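Local structure of cyclin homolog (Herpesvirus saimiri, 2F2C) at residues 42-47 with 86-91; 202-207 with 237-242. The protein acts as a viral D-type cyclin that may drive host T-cell proliferation and transformation during latent infection. One frame throughout, in Å; residues are numbered along the deposited sequence.

Contact 1: residues 42-47 with 86-91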
loop_
_atom_site.group_PDB
_atom_site.type_symbol
_atom_site.label_atom_id
_atom_site.label_comp_id
_atom_site.label_asym_id
_atom_site.label_seq_id
_atom_site.Cartn_x
_atom_site.Cartn_y
_atom_site.Cartn_z
ATOM N N GLU A 42 22.914 18.467 3.000
ATOM C CA GLU A 42 23.914 19.159 3.830
ATOM C C GLU A 42 25.075 18.294 4.323
ATOM O O GLU A 42 26.183 18.784 4.485
ATOM C CB GLU A 42 23.236 19.850 4.994
ATOM N N ILE A 43 24.812 17.010 4.538
ATOM C CA ILE A 43 25.797 16.044 5.035
ATOM C C ILE A 43 26.835 15.654 3.983
ATOM O O ILE A 43 27.702 14.820 4.242
ATOM C CB ILE A 43 25.038 14.782 5.560
ATOM C CG1 ILE A 43 24.400 15.084 6.917
ATOM C CG2 ILE A 43 25.957 13.550 5.666
ATOM C CD1 ILE A 43 23.026 14.478 7.104
ATOM N N GLN A 44 26.751 16.258 2.802
ATOM C CA GLN A 44 27.564 15.828 1.667
ATOM C C GLN A 44 28.829 16.645 1.472
ATOM O O GLN A 44 28.815 17.864 1.618
ATOM C CB GLN A 44 26.736 15.815 0.379
ATOM C CG GLN A 44 25.684 14.709 0.320
ATOM C CD GLN A 44 26.276 13.310 0.440
ATOM O OE1 GLN A 44 25.662 12.427 1.038
ATOM N NE2 GLN A 44 27.464 13.107 -0.124
ATOM N N THR A 45 29.916 15.964 1.127
ATOM C CA THR A 45 31.224 16.607 0.974
ATOM C C THR A 45 31.506 16.931 -0.490
ATOM O O THR A 45 32.033 17.997 -0.814
ATOM C CB THR A 45 32.345 15.700 1.540
ATOM O OG1 THR A 45 31.956 15.190 2.820
ATOM C CG2 THR A 45 33.618 16.506 1.837
ATOM N N GLU A 46 31.151 15.997 -1.364
ATOM C CA GLU A 46 31.423 16.108 -2.786
ATOM C C GLU A 46 30.183 16.644 -3.516
ATOM O O GLU A 46 29.973 17.856 -3.579
ATOM C CB GLU A 46 31.849 14.738 -3.313
ATOM C CG GLU A 46 32.354 14.711 -4.743
ATOM C CD GLU A 46 32.987 13.377 -5.088
ATOM O OE1 GLU A 46 33.407 12.667 -4.147
ATOM O OE2 GLU A 46 33.070 13.036 -6.289
ATOM N N VAL A 47 29.362 15.737 -4.041
ATOM C CA VAL A 47 28.142 16.073 -4.774
ATOM C C VAL A 47 27.427 17.310 -4.217
ATOM O O VAL A 47 27.318 17.480 -2.997
ATOM C CB VAL A 47 27.172 14.850 -4.809
ATOM C CG1 VAL A 47 27.920 13.587 -5.229
ATOM C CG2 VAL A 47 26.493 14.622 -3.460
ATOM N N LYS A 86 22.174 9.776 5.203
ATOM C CA LYS A 86 22.770 8.720 6.008
ATOM C C LYS A 86 24.131 8.235 5.511
ATOM O O LYS A 86 25.086 8.194 6.288
ATOM C CB LYS A 86 21.773 7.568 6.210
ATOM C CG LYS A 86 20.625 7.945 7.160
ATOM C CD LYS A 86 19.745 6.751 7.515
ATOM C CE LYS A 86 18.686 7.122 8.560
ATOM N NZ LYS A 86 19.260 7.586 9.868
ATOM N N LYS A 87 24.232 7.866 4.238
ATOM C CA LYS A 87 25.529 7.455 3.690
ATOM C C LYS A 87 26.083 8.567 2.796
ATOM O O LYS A 87 25.402 9.560 2.547
ATOM C CB LYS A 87 25.435 6.113 2.948
ATOM C CG LYS A 87 24.993 4.911 3.805
ATOM C CD LYS A 87 26.079 4.367 4.732
ATOM C CE LYS A 87 25.590 3.106 5.439
ATOM N NZ LYS A 87 26.578 2.528 6.396
ATOM N N GLN A 88 27.315 8.411 2.327
ATOM C CA GLN A 88 27.943 9.450 1.515
ATOM C C GLN A 88 27.876 9.120 0.020
ATOM O O GLN A 88 27.937 7.953 -0.371
ATOM C CB GLN A 88 29.396 9.649 1.956
ATOM C CG GLN A 88 30.019 10.997 1.575
ATOM C CD GLN A 88 29.687 12.128 2.541
ATOM O OE1 GLN A 88 29.344 11.897 3.707
ATOM N NE2 GLN A 88 29.806 13.359 2.056
ATOM N N GLY A 89 27.744 10.150 -0.811
ATOM C CA GLY A 89 27.783 9.977 -2.255
ATOM C C GLY A 89 28.988 10.649 -2.887
ATOM O O GLY A 89 29.438 11.705 -2.432
ATOM N N THR A 90 29.522 10.028 -3.933
ATOM C CA THR A 90 30.573 10.645 -4.734
ATOM C C THR A 90 30.043 10.902 -6.142
ATOM O O THR A 90 29.254 10.114 -6.661
ATOM C CB THR A 90 31.876 9.771 -4.771
ATOM O OG1 THR A 90 31.826 8.823 -5.845
ATOM C CG2 THR A 90 32.019 8.895 -3.518
ATOM N N LYS A 91 30.480 12.002 -6.753
ATOM C CA LYS A 91 30.081 12.366 -8.126
ATOM C C LYS A 91 30.199 11.200 -9.105
ATOM O O LYS A 91 29.348 11.034 -9.971
ATOM C CB LYS A 91 30.888 13.573 -8.639
ATOM C CG LYS A 91 30.425 14.923 -8.075
ATOM C CD LYS A 91 31.231 16.088 -8.642
ATOM C CE LYS A 91 30.888 17.405 -7.943
ATOM N NZ LYS A 91 31.977 18.426 -8.131
#

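Contact 2: residues 202-207 with 237-242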
loop_
_atom_site.group_PDB
_atom_site.type_symbol
_atom_site.label_atom_id
_atom_site.label_comp_id
_atom_site.label_asym_id
_atom_site.label_seq_id
_atom_site.Cartn_x
_atom_site.Cartn_y
_atom_site.Cartn_z
ATOM N N GLY A 202 0.705 22.337 -7.220
ATOM C CA GLY A 202 0.533 21.671 -8.497
ATOM C C GLY A 202 -0.883 21.830 -9.035
ATOM O O GLY A 202 -1.098 21.944 -10.236
ATOM N N LEU A 203 -1.851 21.860 -8.137
ATOM C CA LEU A 203 -3.242 21.791 -8.513
ATOM C C LEU A 203 -3.702 23.167 -8.938
ATOM O O LEU A 203 -4.434 23.321 -9.930
ATOM C CB LEU A 203 -4.061 21.286 -7.325
ATOM C CG LEU A 203 -5.309 20.444 -7.545
ATOM C CD1 LEU A 203 -5.084 19.345 -8.584
ATOM C CD2 LEU A 203 -5.701 19.811 -6.229
ATOM N N LEU A 204 -3.254 24.169 -8.191
ATOM C CA LEU A 204 -3.603 25.540 -8.498
ATOM C C LEU A 204 -3.056 25.941 -9.856
ATOM O O LEU A 204 -3.772 26.544 -10.654
ATOM C CB LEU A 204 -3.108 26.495 -7.417
ATOM C CG LEU A 204 -3.836 26.409 -6.077
ATOM C CD1 LEU A 204 -2.979 27.029 -4.983
ATOM C CD2 LEU A 204 -5.219 27.049 -6.131
ATOM N N THR A 205 -1.792 25.600 -10.108
ATOM C CA THR A 205 -1.131 25.873 -11.386
ATOM C C THR A 205 -1.951 25.312 -12.526
ATOM O O THR A 205 -2.234 26.021 -13.504
ATOM C CB THR A 205 0.244 25.197 -11.420
ATOM O OG1 THR A 205 0.910 25.414 -10.172
ATOM C CG2 THR A 205 1.154 25.864 -12.464
ATOM N N THR A 206 -2.323 24.041 -12.385
ATOM C CA THR A 206 -3.092 23.327 -13.379
ATOM C C THR A 206 -4.434 24.016 -13.643
ATOM O O THR A 206 -4.715 24.415 -14.778
ATOM C CB THR A 206 -3.278 21.875 -12.913
ATOM O OG1 THR A 206 -2.000 21.226 -12.888
ATOM C CG2 THR A 206 -4.095 21.064 -13.916
ATOM N N ILE A 207 -5.233 24.180 -12.586
ATOM C CA ILE A 207 -6.532 24.880 -12.662
ATOM C C ILE A 207 -6.463 26.240 -13.394
ATOM O O ILE A 207 -7.377 26.596 -14.150
ATOM C CB ILE A 207 -7.158 25.039 -11.253
ATOM C CG1 ILE A 207 -7.576 23.686 -10.684
ATOM C CG2 ILE A 207 -8.371 25.948 -11.289
ATOM C CD1 ILE A 207 -7.842 23.732 -9.191
ATOM N N THR A 237 2.454 31.537 -2.387
ATOM C CA THR A 237 3.894 31.362 -2.685
ATOM C C THR A 237 4.244 29.974 -3.233
ATOM O O THR A 237 5.112 29.846 -4.094
ATOM C CB THR A 237 4.762 31.634 -1.428
ATOM O OG1 THR A 237 4.766 33.030 -1.149
ATOM C CG2 THR A 237 6.242 31.346 -1.678
ATOM N N VAL A 238 3.615 28.932 -2.707
ATOM C CA VAL A 238 3.925 27.594 -3.187
ATOM C C VAL A 238 3.323 27.356 -4.580
ATOM O O VAL A 238 3.973 26.738 -5.416
ATOM C CB VAL A 238 3.579 26.499 -2.169
ATOM C CG1 VAL A 238 3.640 25.134 -2.801
ATOM C CG2 VAL A 238 4.565 26.552 -1.016
ATOM N N LYS A 239 2.120 27.871 -4.845
ATOM C CA LYS A 239 1.599 27.920 -6.219
ATOM C C LYS A 239 2.669 28.483 -7.175
ATOM O O LYS A 239 3.065 27.832 -8.140
ATOM C CB LYS A 239 0.295 28.729 -6.286
ATOM C CG LYS A 239 -0.333 28.854 -7.668
ATOM C CD LYS A 239 0.182 30.066 -8.408
ATOM C CE LYS A 239 -0.549 30.308 -9.709
ATOM N NZ LYS A 239 -0.325 29.188 -10.671
ATOM N N ASP A 240 3.172 29.669 -6.876
ATOM C CA ASP A 240 4.192 30.289 -7.720
ATOM C C ASP A 240 5.520 29.524 -7.768
ATOM O O ASP A 240 6.218 29.564 -8.778
ATOM C CB ASP A 240 4.416 31.755 -7.324
ATOM C CG ASP A 240 3.172 32.623 -7.540
ATOM O OD1 ASP A 240 2.064 32.077 -7.779
ATOM O OD2 ASP A 240 3.203 33.866 -7.480
ATOM N N GLN A 241 5.867 28.817 -6.698
ATOM C CA GLN A 241 7.130 28.082 -6.672
ATOM C C GLN A 241 7.089 26.848 -7.557
ATOM O O GLN A 241 8.051 26.585 -8.297
ATOM C CB GLN A 241 7.500 27.687 -5.259
ATOM C CG GLN A 241 8.363 28.711 -4.580
ATOM C CD GLN A 241 8.531 28.409 -3.112
ATOM O OE1 GLN A 241 7.541 28.328 -2.383
ATOM N NE2 GLN A 241 9.778 28.220 -2.675
ATOM N N VAL A 242 5.985 26.102 -7.476
ATOM C CA VAL A 242 5.789 24.915 -8.282
ATOM C C VAL A 242 5.771 25.317 -9.760
ATOM O O VAL A 242 6.531 24.786 -10.571
ATOM C CB VAL A 242 4.459 24.159 -7.918
ATOM C CG1 VAL A 242 4.111 23.151 -9.008
ATOM C CG2 VAL A 242 4.542 23.481 -6.543
#

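Contact 1: residues 42-47 with 86-91
Val-47 lays its CG1 methyl over the backbone where Thr-90 passes into Lys-91, 3.5 Å from Thr-90 C and 4.0 Å from Lys-91 CG. A compact branched residue suits this place, its methyl lying against the peptide that joins Thr-90 to Lys-91 while the side chain also touches Trp-41. Beside it Glu-46 reaches across at a slant, its chain extended: with CG anti to its backbone N (chi1 -172°), the carboxylate arrives at the other loop. OE2 takes a weak hydrogen bond from Lys-91 N (2.8 Å, N-H...O angle 137°), and the other oxygen, OE1, lies against Thr-90 CB. Lys-91 NZ stays 5.8 Å from Glu-46 OE2, so the opposite charges probably attract without pairing directly. At the far end Gln-44 and Gln-88 reach from opposite directions, their amide planes 47° apart; the amide group of Gln-44 comes to lie beside Gly-89, that of Gln-88 beside Thr-45. A glutamine chain is long enough to cross between the loops, and a bend at chi2 turns each end toward the other loop. Here the loop ahead of helix 49-65 meets the connection between helices 72-83 and 94-109, at the surface of the all-helical N-terminal cyclin box.

Contact 2: residues 202-207 with 237-242
Helices 202-207 and 237-242 cross at -73°, their axes 8.3 Å apart at the closest point, with Leu-204 facing Lys-239 and Gly-202 facing Val-242. Val-242 rests its CG1 methyl on the backbone of Gly-202, 3.9 Å from Gly-202 CA. The same methyl stands 4.1 Å from Thr-205 OG1, on the next turn of the helix. Leu-204 and Lys-239 pack through their aliphatic parts, Leu-204 CB lying 3.7 Å from Lys-239 CG, while CD1 of the leucine also covers the lysine CB. Leu-204 reaches Tyr-220 and Leu-224 of helix 218-228 as well, and other side chains of 202-207 touch helices 156-162 and 170-184. Helix 195-208 is thus the central helix of the second, C-terminal cyclin box, a five-helix fold in which the last helix, 232-247, closes one flank. Lysine suits this buried place because its aliphatic part can pack on Leu-204 while its ammonium end goes to polar and aromatic partners: bent at chi2 (-90°) and again at chi4, the chain brings NZ alongside Thr-205, 3.5 Å from Thr-205 CA, where the ammonium forms a salt bridge with Glu-208 and a cation-pi contact with Trp-217. These partners probably stabilise its charge away from water. The threonine hydroxyls are satisfied along their own helix: Thr-205 OG1 bonds to Gly-201 O, and Thr-206 OG1 donates to Gly-202 O (2.9 Å), which also accepts from Thr-206 N (3.2 Å).

Overall arrangement
The two contacts follow one another along the chain, contact 1 closing well before contact 2 opens, and they share no helix. Their centres are 31 Å apart and their nearest atoms about 17 Å, without touching. Contact 1 belongs to the N-terminal cyclin domain, where it joins two loops at the surface. Contact 2 belongs to the C-terminal viral cyclin domain, where it joins helices 195-208 and 232-247 in the interior. Together they sample the two-domain plan of a cyclin, two all-helical boxes in series, contact 1 at a loop-bearing edge of the first, contact 2 inside the second. No other chain of the assembly touches either contact, so both concern the cyclin's own fold.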